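Local coordinates for Lic11098 (Leptospira interrogans serogroup Icterohaemorrhagiae serovar copenhageni, PDB 4U08), which is a leucine-rich repeat protein of unknown function from a human pathogen, regarded as a virulence factor and probably suited to binding other molecules, at residues 318-324 against 341-345; 357-362 against 384-389; 367-373 against 391-396. All blocks are in the same frame, centred on the assembly; numbering follows the deposited sequence.

Interaction 1: residues 318-324 against 341-345; sequences LRNLESL and LQKLQ
Residues 318-324 and 341-345 run side by side as equivalent pieces of consecutive coils, each opening with a type I beta turn, Leu318 to Leu321 and Leu341 to Leu344. The backbones close in toward the start of the strands: the CA atoms of Glu322 and Leu344 lie 4.0 Å apart, and Gln345 N donates a fairly straight bond (165°) to Glu322 O at 2.8 Å. Between the turns the chains are bridged by a water, which accepts from Lys343 N and lies 2.7 Å from Leu321 O, to which it can donate.

Under the turns the leucines repeat one another's positions. Leu321 and Leu344 lie alongside, pointing the same way, with CD2 of Leu321 4.1 Å from CD1 of Leu344; in both, CG stands anti to the backbone N (chi1 -159° and -161°). CD1 of Leu344 also reaches CB of Leu324, and CD2 of Leu341 fits beside CB of Leu318. On the outer side Lys343, extended beyond CG, passes over Arg319 O and brings NZ to Asn320 OD1 at 2.9 Å, almost in line with the C=O bond. The ND2 of the same amide donates to Gln296 O, so Asn320 links three successive coils. Leu321 and Leu324 meet Leu301 of strand 300-302 on one side of the contact, while Leu344 continues the leucine row to Leu367 on the other.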
loop_
_atom_site.group_PDB
_atom_site.type_symbol
_atom_site.label_atom_id
_atom_site.label_comp_id
_atom_site.label_asym_id
_atom_site.label_seq_id
_atom_site.Cartn_x
_atom_site.Cartn_y
_atom_site.Cartn_z
ATOM N N LEU A 318 -16.271 12.532 -19.057
ATOM C CA LEU A 318 -15.930 12.238 -17.651
ATOM C C LEU A 318 -16.837 13.046 -16.714
ATOM O O LEU A 318 -16.407 13.993 -16.060
ATOM C CB LEU A 318 -14.443 12.500 -17.405
ATOM C CG LEU A 318 -13.481 11.660 -18.256
ATOM C CD1 LEU A 318 -12.053 12.116 -18.065
ATOM C CD2 LEU A 318 -13.591 10.191 -17.914
ATOM N N ARG A 319 -18.119 12.652 -16.676
ATOM C CA ARG A 319 -19.172 13.350 -15.920
ATOM C C ARG A 319 -18.914 13.465 -14.413
ATOM O O ARG A 319 -19.402 14.401 -13.792
ATOM C CB ARG A 319 -20.560 12.722 -16.203
ATOM C CG ARG A 319 -20.689 11.249 -15.796
ATOM C CD ARG A 319 -22.119 10.751 -15.868
ATOM N NE ARG A 319 -22.356 9.695 -14.881
ATOM C CZ ARG A 319 -22.442 8.395 -15.160
ATOM N NH1 ARG A 319 -22.338 7.968 -16.413
ATOM N NH2 ARG A 319 -22.649 7.514 -14.189
ATOM N N ASN A 320 -18.132 12.531 -13.826
ATOM C CA ASN A 320 -17.861 12.569 -12.388
ATOM C C ASN A 320 -16.536 13.197 -12.019
ATOM O O ASN A 320 -16.200 13.276 -10.845
ATOM C CB ASN A 320 -17.994 11.144 -11.804
ATOM C CG ASN A 320 -19.437 10.785 -11.608
ATOM O OD1 ASN A 320 -20.226 11.581 -11.095
ATOM N ND2 ASN A 320 -19.838 9.645 -12.104
ATOM N N LEU A 321 -15.790 13.704 -13.012
ATOM C CA LEU A 321 -14.491 14.283 -12.774
ATOM C C LEU A 321 -14.576 15.550 -11.976
ATOM O O LEU A 321 -15.293 16.468 -12.367
ATOM C CB LEU A 321 -13.759 14.534 -14.115
ATOM C CG LEU A 321 -12.243 14.674 -14.032
ATOM C CD1 LEU A 321 -11.573 13.317 -13.692
ATOM C CD2 LEU A 321 -11.684 15.202 -15.367
ATOM N N GLU A 322 -13.834 15.602 -10.878
ATOM C CA GLU A 322 -13.778 16.743 -9.977
ATOM C C GLU A 322 -12.462 17.454 -10.043
ATOM O O GLU A 322 -12.398 18.655 -9.774
ATOM C CB GLU A 322 -14.036 16.282 -8.533
ATOM C CG GLU A 322 -15.439 15.734 -8.355
ATOM C CD GLU A 322 -15.750 15.143 -6.988
ATOM O OE1 GLU A 322 -14.824 14.986 -6.157
ATOM O OE2 GLU A 322 -16.942 14.846 -6.750
ATOM N N SER A 323 -11.390 16.715 -10.348
ATOM C CA SER A 323 -10.062 17.312 -10.362
ATOM C C SER A 323 -9.273 16.885 -11.584
ATOM O O SER A 323 -9.141 15.684 -11.850
ATOM C CB SER A 323 -9.320 16.944 -9.078
ATOM O OG SER A 323 -8.059 17.587 -9.054
ATOM N N LEU A 324 -8.748 17.870 -12.338
ATOM C CA LEU A 324 -7.957 17.582 -13.550
ATOM C C LEU A 324 -6.654 18.359 -13.515
ATOM O O LEU A 324 -6.658 19.596 -13.426
ATOM C CB LEU A 324 -8.787 17.877 -14.813
ATOM C CG LEU A 324 -8.136 17.673 -16.206
ATOM C CD1 LEU A 324 -7.575 16.219 -16.388
ATOM C CD2 LEU A 324 -9.148 18.039 -17.325
ATOM N N LEU A 341 -17.802 18.973 -18.374
ATOM C CA LEU A 341 -17.320 18.510 -17.061
ATOM C C LEU A 341 -18.016 19.266 -15.925
ATOM O O LEU A 341 -17.394 20.048 -15.227
ATOM C CB LEU A 341 -15.782 18.600 -16.978
ATOM C CG LEU A 341 -15.000 17.817 -18.045
ATOM C CD1 LEU A 341 -13.519 18.071 -17.908
ATOM C CD2 LEU A 341 -15.314 16.343 -17.994
ATOM N N GLN A 342 -19.322 19.030 -15.748
ATOM C CA GLN A 342 -20.164 19.766 -14.780
ATOM C C GLN A 342 -19.782 19.607 -13.301
ATOM O O GLN A 342 -20.123 20.469 -12.501
ATOM C CB GLN A 342 -21.658 19.443 -14.991
ATOM C CG GLN A 342 -22.227 20.074 -16.282
ATOM C CD GLN A 342 -21.981 21.571 -16.350
ATOM O OE1 GLN A 342 -22.497 22.351 -15.536
ATOM N NE2 GLN A 342 -21.124 21.998 -17.277
ATOM N N LYS A 343 -19.057 18.542 -12.942
ATOM C CA LYS A 343 -18.628 18.318 -11.564
ATOM C C LYS A 343 -17.213 18.808 -11.289
ATOM O O LYS A 343 -16.746 18.715 -10.157
ATOM C CB LYS A 343 -18.817 16.843 -11.175
ATOM C CG LYS A 343 -20.304 16.474 -11.045
ATOM C CD LYS A 343 -20.495 15.067 -10.469
ATOM C CE LYS A 343 -21.936 14.623 -10.547
ATOM N NZ LYS A 343 -22.150 13.307 -9.879
ATOM N N LEU A 344 -16.523 19.387 -12.318
ATOM C CA LEU A 344 -15.149 19.816 -12.156
ATOM C C LEU A 344 -15.009 20.965 -11.175
ATOM O O LEU A 344 -15.694 21.983 -11.322
ATOM C CB LEU A 344 -14.516 20.142 -13.538
ATOM C CG LEU A 344 -12.999 20.182 -13.612
ATOM C CD1 LEU A 344 -12.417 18.765 -13.466
ATOM C CD2 LEU A 344 -12.552 20.757 -14.951
ATOM N N GLN A 345 -14.129 20.809 -10.187
ATOM C CA GLN A 345 -13.890 21.840 -9.162
ATOM C C GLN A 345 -12.521 22.472 -9.251
ATOM O O GLN A 345 -12.340 23.629 -8.863
ATOM C CB GLN A 345 -14.123 21.255 -7.749
ATOM C CG GLN A 345 -15.595 20.914 -7.503
ATOM C CD GLN A 345 -15.876 20.383 -6.121
ATOM O OE1 GLN A 345 -16.600 19.410 -5.959
ATOM N NE2 GLN A 345 -15.348 21.027 -5.094
HETATM O O HOH W 1 -17.107 16.706 -14.336
#

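Interaction 2: residues 357-362 against 384-389; sequences LPEEIK and RIRKLL
Leu388 and Leu389, at the end of helix 379-388, pack against the 3-10 segment that begins at Glu359, and with Ile385 they make the apolar part of this contact. CD2 of Leu389 rests 3.5 Å from Ile361 O and nearly as close to Lys362 O, placing a methyl group against the carbonyls of the turn. One turn earlier in the helix, CD1 of Ile385 meets CD1 of Leu357 at 3.8 Å, the two side chains crossing at about a right angle, and CG2 of Ile385 faces CG2 of Ile361 more loosely, at 4.4 Å. Leu388 sits between this layer and the charged side, its CD1 touching both Glu359 OE1 and CB of Lys362.

In the leucine-rich repeat solenoid, the 3-10 segment lies on the convex side, in the connection between strands 346-348 and 369-371, and helix 379-388 lies beside it in the connection to strand 393-395.

Toward solvent the contact passes from methyl groups to charge. Arg384 reaches across with an extended chain and grips Glu359 end-on: NH1 donates to OE2 at 2.9 Å and NH2 to OE1 at 3.0 Å, the carboxylate and guanidinium planes being 37° apart. OE2 is met through its syn lone pair, whereas NH2 approaches OE1 from 28° outside the carboxylate plane. Glu359 gets there by a bend at chi2 (59°). Glu359 OE1 also accepts from Lys362 NZ at 2.8 Å, through the anti lone pair; the shared carboxylate probably offsets the like charges of Lys362 and Arg384.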
loop_
_atom_site.group_PDB
_atom_site.type_symbol
_atom_site.label_atom_id
_atom_site.label_comp_id
_atom_site.label_asym_id
_atom_site.label_seq_id
_atom_site.Cartn_x
_atom_site.Cartn_y
_atom_site.Cartn_z
ATOM N N LEU A 357 -8.817 29.942 -24.758
ATOM C CA LEU A 357 -9.660 28.993 -24.020
ATOM C C LEU A 357 -11.006 28.901 -24.722
ATOM O O LEU A 357 -11.504 29.929 -25.187
ATOM C CB LEU A 357 -9.876 29.411 -22.552
ATOM C CG LEU A 357 -8.628 29.382 -21.652
ATOM C CD1 LEU A 357 -8.952 29.908 -20.280
ATOM C CD2 LEU A 357 -8.041 27.981 -21.548
ATOM N N PRO A 358 -11.630 27.708 -24.827
ATOM C CA PRO A 358 -12.933 27.652 -25.498
ATOM C C PRO A 358 -13.965 28.447 -24.708
ATOM O O PRO A 358 -13.878 28.528 -23.477
ATOM C CB PRO A 358 -13.247 26.161 -25.529
ATOM C CG PRO A 358 -12.428 25.563 -24.423
ATOM C CD PRO A 358 -11.185 26.366 -24.379
ATOM N N GLU A 359 -14.901 29.080 -25.414
ATOM C CA GLU A 359 -15.976 29.857 -24.774
ATOM C C GLU A 359 -16.790 28.971 -23.807
ATOM O O GLU A 359 -17.222 29.456 -22.757
ATOM C CB GLU A 359 -16.902 30.473 -25.843
ATOM C CG GLU A 359 -18.007 31.365 -25.274
ATOM C CD GLU A 359 -17.605 32.582 -24.450
ATOM O OE1 GLU A 359 -18.476 33.091 -23.708
ATOM O OE2 GLU A 359 -16.463 33.073 -24.603
ATOM N N GLU A 360 -16.923 27.665 -24.146
ATOM C CA GLU A 360 -17.613 26.628 -23.371
ATOM C C GLU A 360 -17.113 26.472 -21.924
ATOM O O GLU A 360 -17.779 25.791 -21.148
ATOM C CB GLU A 360 -17.578 25.281 -24.107
ATOM C CG GLU A 360 -18.420 25.230 -25.375
ATOM C CD GLU A 360 -17.777 25.750 -26.652
ATOM O OE1 GLU A 360 -16.644 26.282 -26.592
ATOM O OE2 GLU A 360 -18.403 25.600 -27.727
ATOM N N ILE A 361 -15.966 27.096 -21.555
ATOM C CA ILE A 361 -15.423 27.108 -20.191
ATOM C C ILE A 361 -16.399 27.801 -19.218
ATOM O O ILE A 361 -16.435 27.460 -18.031
ATOM C CB ILE A 361 -13.969 27.678 -20.116
ATOM C CG1 ILE A 361 -13.235 27.174 -18.864
ATOM C CG2 ILE A 361 -13.919 29.225 -20.233
ATOM C CD1 ILE A 361 -11.728 27.068 -19.002
ATOM N N LYS A 362 -17.205 28.756 -19.736
ATOM C CA LYS A 362 -18.225 29.472 -18.965
ATOM C C LYS A 362 -19.303 28.527 -18.419
ATOM O O LYS A 362 -19.985 28.879 -17.473
ATOM C CB LYS A 362 -18.847 30.611 -19.789
ATOM C CG LYS A 362 -19.853 30.184 -20.855
ATOM C CD LYS A 362 -20.414 31.424 -21.554
ATOM C CE LYS A 362 -21.200 31.108 -22.803
ATOM N NZ LYS A 362 -21.143 32.234 -23.780
ATOM N N ARG A 384 -12.343 38.837 -18.915
ATOM C CA ARG A 384 -13.667 38.455 -19.366
ATOM C C ARG A 384 -14.053 37.089 -18.751
ATOM O O ARG A 384 -15.192 36.931 -18.293
ATOM C CB ARG A 384 -13.732 38.423 -20.914
ATOM C CG ARG A 384 -15.140 38.447 -21.420
ATOM C CD ARG A 384 -15.253 38.405 -22.936
ATOM N NE ARG A 384 -16.553 37.829 -23.263
ATOM C CZ ARG A 384 -16.760 36.537 -23.473
ATOM N NH1 ARG A 384 -15.735 35.695 -23.527
ATOM N NH2 ARG A 384 -17.989 36.078 -23.651
ATOM N N ILE A 385 -13.130 36.114 -18.722
ATOM C CA ILE A 385 -13.443 34.815 -18.103
ATOM C C ILE A 385 -13.739 34.981 -16.595
ATOM O O ILE A 385 -14.663 34.340 -16.078
ATOM C CB ILE A 385 -12.378 33.728 -18.423
ATOM C CG1 ILE A 385 -12.445 33.385 -19.917
ATOM C CG2 ILE A 385 -12.590 32.460 -17.596
ATOM C CD1 ILE A 385 -11.122 32.961 -20.530
ATOM N N ARG A 386 -13.026 35.863 -15.913
ATOM C CA ARG A 386 -13.301 36.120 -14.491
ATOM C C ARG A 386 -14.784 36.507 -14.247
ATOM O O ARG A 386 -15.382 36.026 -13.288
ATOM C CB ARG A 386 -12.399 37.214 -13.945
ATOM C CG ARG A 386 -11.002 36.769 -13.651
ATOM C CD ARG A 386 -10.184 37.964 -13.168
ATOM N NE ARG A 386 -8.737 37.802 -13.357
ATOM C CZ ARG A 386 -7.977 36.993 -12.626
ATOM N NH1 ARG A 386 -8.518 36.238 -11.683
ATOM N NH2 ARG A 386 -6.674 36.910 -12.855
ATOM N N LYS A 387 -15.371 37.345 -15.131
ATOM C CA LYS A 387 -16.778 37.767 -15.052
ATOM C C LYS A 387 -17.747 36.626 -15.477
ATOM O O LYS A 387 -18.883 36.574 -15.003
ATOM C CB LYS A 387 -17.006 39.049 -15.875
ATOM C CG LYS A 387 -16.226 40.254 -15.347
ATOM C CD LYS A 387 -16.447 41.502 -16.192
ATOM C CE LYS A 387 -15.570 42.654 -15.759
ATOM N NZ LYS A 387 -15.891 43.913 -16.489
ATOM N N LEU A 388 -17.287 35.701 -16.328
ATOM C CA LEU A 388 -18.090 34.556 -16.763
ATOM C C LEU A 388 -18.144 33.466 -15.679
ATOM O O LEU A 388 -19.124 32.716 -15.622
ATOM C CB LEU A 388 -17.554 33.937 -18.063
ATOM C CG LEU A 388 -17.638 34.743 -19.358
ATOM C CD1 LEU A 388 -16.914 33.995 -20.469
ATOM C CD2 LEU A 388 -19.081 34.982 -19.765
ATOM N N LEU A 389 -17.094 33.373 -14.831
ATOM C CA LEU A 389 -17.032 32.375 -13.757
ATOM C C LEU A 389 -16.837 33.103 -12.441
ATOM O O LEU A 389 -15.749 33.028 -11.885
ATOM C CB LEU A 389 -15.887 31.364 -14.010
ATOM C CG LEU A 389 -15.936 30.524 -15.311
ATOM C CD1 LEU A 389 -14.648 29.730 -15.493
ATOM C CD2 LEU A 389 -17.126 29.577 -15.320
#

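Interaction 3: residues 367-373 against 391-396; sequences LKKLYLH and QCIIYF. With ZN (zinc ion), chain D.
Strands 369-371 and 393-395 pair in parallel, their axes 4.8 Å apart and their N-to-C directions 13° from parallel, with Lys369, Leu370 and Tyr371 opposite Ile393, Ile394 and Tyr395. Four backbone bonds join them: Ile393 N to Lys368 O, Leu370 N to Ile393 O, Tyr395 N to Leu370 O and Leu372 N to Tyr395 O. Beyond the last of these, a water accepts from His373 N and donates to Tyr395 O, adding a bridge just past the strand ends.

Aromatic and charged groups share the face that carries Lys369, Tyr371 and Tyr395. The two tyrosine rings lie side by side, pointing the same way, their planes only 8° apart and their centroids separated by 4.8 Å, but slid so that they barely overlap; CE1 of Tyr371 comes 3.4 Å from CD2 of Tyr395. Ile393 CG2 lies against one face of the Tyr395 ring, toward its rim. Lys369 runs past the ring edge and, bent at its last torsion (chi4 -81°), delivers NZ to Tyr395 OH at 2.8 Å.

Apolar contacts fill the other face. Cys392 SG lodges between CG of Leu367 and CB of Leu370, 3.8 Å from each, while CD1 of Leu372 meets CG2 of Ile394 at 3.6 Å. CB of Leu372 touches CD1 of Phe396, whose ring turns its edge to Leu372 O.

His373 follows strand 369-371 and binds a zinc ion through NE2 at 2.2 Å, with a water as a further ligand. Strand 393-395 is the last of the parallel strands lining the concave side of the leucine-rich repeat solenoid, and with helix 379-388 it forms the C-terminal end of the array.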
loop_
_atom_site.group_PDB
_atom_site.type_symbol
_atom_site.label_atom_id
_atom_site.label_comp_id
_atom_site.label_asym_id
_atom_site.label_seq_id
_atom_site.Cartn_x
_atom_site.Cartn_y
_atom_site.Cartn_z
ATOM N N LEU A 367 -16.711 25.112 -11.053
ATOM C CA LEU A 367 -15.268 25.319 -10.952
ATOM C C LEU A 367 -14.932 26.312 -9.851
ATOM O O LEU A 367 -15.538 27.376 -9.766
ATOM C CB LEU A 367 -14.677 25.745 -12.316
ATOM C CG LEU A 367 -13.196 25.461 -12.549
ATOM C CD1 LEU A 367 -12.921 23.904 -12.626
ATOM C CD2 LEU A 367 -12.741 26.117 -13.861
ATOM N N LYS A 368 -14.032 25.918 -8.945
ATOM C CA LYS A 368 -13.633 26.715 -7.788
ATOM C C LYS A 368 -12.254 27.294 -7.974
ATOM O O LYS A 368 -11.970 28.408 -7.538
ATOM C CB LYS A 368 -13.705 25.877 -6.486
ATOM C CG LYS A 368 -15.106 25.373 -6.125
ATOM C CD LYS A 368 -15.027 24.330 -4.989
ATOM C CE LYS A 368 -16.095 24.463 -3.909
ATOM N NZ LYS A 368 -17.084 23.345 -3.909
ATOM N N LYS A 369 -11.363 26.518 -8.596
ATOM C CA LYS A 369 -9.991 26.944 -8.814
ATOM C C LYS A 369 -9.529 26.646 -10.246
ATOM O O LYS A 369 -9.664 25.521 -10.743
ATOM C CB LYS A 369 -9.058 26.288 -7.785
ATOM C CG LYS A 369 -9.133 26.886 -6.385
ATOM C CD LYS A 369 -8.456 25.975 -5.365
ATOM C CE LYS A 369 -8.518 26.516 -3.955
ATOM N NZ LYS A 369 -7.469 27.542 -3.706
ATOM N N LEU A 370 -8.966 27.672 -10.895
ATOM C CA LEU A 370 -8.437 27.581 -12.255
ATOM C C LEU A 370 -7.034 28.174 -12.268
ATOM O O LEU A 370 -6.851 29.342 -11.926
ATOM C CB LEU A 370 -9.395 28.255 -13.254
ATOM C CG LEU A 370 -8.989 28.257 -14.744
ATOM C CD1 LEU A 370 -8.798 26.809 -15.293
ATOM C CD2 LEU A 370 -10.033 28.976 -15.570
ATOM N N TYR A 371 -6.026 27.339 -12.557
ATOM C CA TYR A 371 -4.629 27.755 -12.529
ATOM C C TYR A 371 -4.144 27.958 -13.974
ATOM O O TYR A 371 -4.158 27.001 -14.758
ATOM C CB TYR A 371 -3.804 26.690 -11.821
ATOM C CG TYR A 371 -4.240 26.443 -10.398
ATOM C CD1 TYR A 371 -3.733 27.204 -9.351
ATOM C CD2 TYR A 371 -5.103 25.398 -10.087
ATOM C CE1 TYR A 371 -4.063 26.921 -8.025
ATOM C CE2 TYR A 371 -5.456 25.117 -8.768
ATOM C CZ TYR A 371 -4.946 25.893 -7.746
ATOM O OH TYR A 371 -5.296 25.609 -6.455
ATOM N N LEU A 372 -3.759 29.197 -14.326
ATOM C CA LEU A 372 -3.390 29.521 -15.715
ATOM C C LEU A 372 -1.998 30.100 -15.890
ATOM O O LEU A 372 -1.612 30.392 -17.028
ATOM C CB LEU A 372 -4.427 30.515 -16.302
ATOM C CG LEU A 372 -5.897 30.062 -16.374
ATOM C CD1 LEU A 372 -6.778 31.226 -16.818
ATOM C CD2 LEU A 372 -6.068 28.886 -17.333
ATOM N N HIS A 373 -1.246 30.285 -14.785
ATOM C CA HIS A 373 0.084 30.875 -14.821
ATOM C C HIS A 373 0.989 30.186 -15.865
ATOM O O HIS A 373 0.900 28.975 -16.031
ATOM C CB HIS A 373 0.709 30.842 -13.414
ATOM C CG HIS A 373 1.943 31.673 -13.272
ATOM N ND1 HIS A 373 1.910 33.046 -13.412
ATOM C CD2 HIS A 373 3.201 31.300 -12.947
ATOM C CE1 HIS A 373 3.154 33.460 -13.231
ATOM N NE2 HIS A 373 3.967 32.446 -12.954
ATOM N N GLN A 391 -17.757 32.618 -9.394
ATOM C CA GLN A 391 -17.545 31.775 -8.217
ATOM C C GLN A 391 -16.159 31.116 -8.247
ATOM O O GLN A 391 -15.743 30.507 -7.263
ATOM C CB GLN A 391 -18.653 30.711 -8.127
ATOM C CG GLN A 391 -19.903 31.205 -7.384
ATOM C CD GLN A 391 -20.727 32.206 -8.167
ATOM O OE1 GLN A 391 -20.913 33.355 -7.749
ATOM N NE2 GLN A 391 -21.256 31.791 -9.305
ATOM N N CYS A 392 -15.440 31.244 -9.383
ATOM C CA CYS A 392 -14.124 30.632 -9.554
ATOM C C CYS A 392 -13.012 31.577 -9.199
ATOM O O CYS A 392 -13.079 32.752 -9.570
ATOM C CB CYS A 392 -13.967 30.113 -10.985
ATOM S SG CYS A 392 -12.555 28.993 -11.222
ATOM N N ILE A 393 -11.967 31.064 -8.517
ATOM C CA ILE A 393 -10.754 31.823 -8.249
ATOM C C ILE A 393 -9.820 31.473 -9.417
ATOM O O ILE A 393 -9.499 30.300 -9.637
ATOM C CB ILE A 393 -10.107 31.550 -6.865
ATOM C CG1 ILE A 393 -11.089 31.863 -5.706
ATOM C CG2 ILE A 393 -8.820 32.380 -6.710
ATOM C CD1 ILE A 393 -10.907 30.986 -4.456
ATOM N N ILE A 394 -9.437 32.477 -10.197
ATOM C CA ILE A 394 -8.579 32.271 -11.366
ATOM C C ILE A 394 -7.186 32.807 -11.047
ATOM O O ILE A 394 -7.031 34.004 -10.794
ATOM C CB ILE A 394 -9.215 32.876 -12.643
ATOM C CG1 ILE A 394 -10.629 32.295 -12.880
ATOM C CG2 ILE A 394 -8.293 32.707 -13.865
ATOM C CD1 ILE A 394 -11.388 32.795 -14.060
ATOM N N TYR A 395 -6.184 31.912 -10.997
ATOM C CA TYR A 395 -4.807 32.274 -10.678
ATOM C C TYR A 395 -4.078 32.523 -11.991
ATOM O O TYR A 395 -3.858 31.586 -12.754
ATOM C CB TYR A 395 -4.113 31.161 -9.844
ATOM C CG TYR A 395 -4.798 30.865 -8.527
ATOM C CD1 TYR A 395 -4.482 31.582 -7.376
ATOM C CD2 TYR A 395 -5.755 29.860 -8.427
ATOM C CE1 TYR A 395 -5.102 31.302 -6.158
ATOM C CE2 TYR A 395 -6.371 29.561 -7.210
ATOM C CZ TYR A 395 -6.025 30.271 -6.075
ATOM O OH TYR A 395 -6.645 29.977 -4.884
ATOM N N PHE A 396 -3.870 33.808 -12.315
ATOM C CA PHE A 396 -3.201 34.297 -13.528
ATOM C C PHE A 396 -2.637 35.689 -13.242
ATOM O O PHE A 396 -1.448 35.833 -12.976
ATOM C CB PHE A 396 -4.186 34.363 -14.709
ATOM C CG PHE A 396 -3.564 34.765 -16.029
ATOM C CD1 PHE A 396 -2.845 33.847 -16.786
ATOM C CD2 PHE A 396 -3.696 36.067 -16.511
ATOM C CE1 PHE A 396 -2.248 34.224 -17.997
ATOM C CE2 PHE A 396 -3.121 36.439 -17.737
ATOM C CZ PHE A 396 -2.404 35.512 -18.470
HETATM ZN ZN ZN D . 5.770 32.220 -11.680
HETATM O O HOH W 2 -1.653 29.461 -11.964
HETATM O O HOH W 3 6.912 30.494 -12.211
#

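Overall arrangement
The three contacts follow the last coils of the solenoid toward its C-terminal end. Interactions 1 and 3, with centres 15 Å apart, belong to the same run of parallel strands and join directly: Gln345 O lies 2.8 Å from Lys368 N, a probable hydrogen bond, and Leu344 packs on Leu367. Interaction 2 lies on the convex side, its centre 11 Å from that of interaction 3, and the two touch through Ile385 against Ile394 and a probable hydrogen bond from Arg386 NH1 to Ile394 O. Interactions 1 and 2 do not touch, their nearest atoms being about 6 Å apart. The zinc ion on His373 belongs to interaction 3, whereas another lies about 12 Å from the Ser323 side chain.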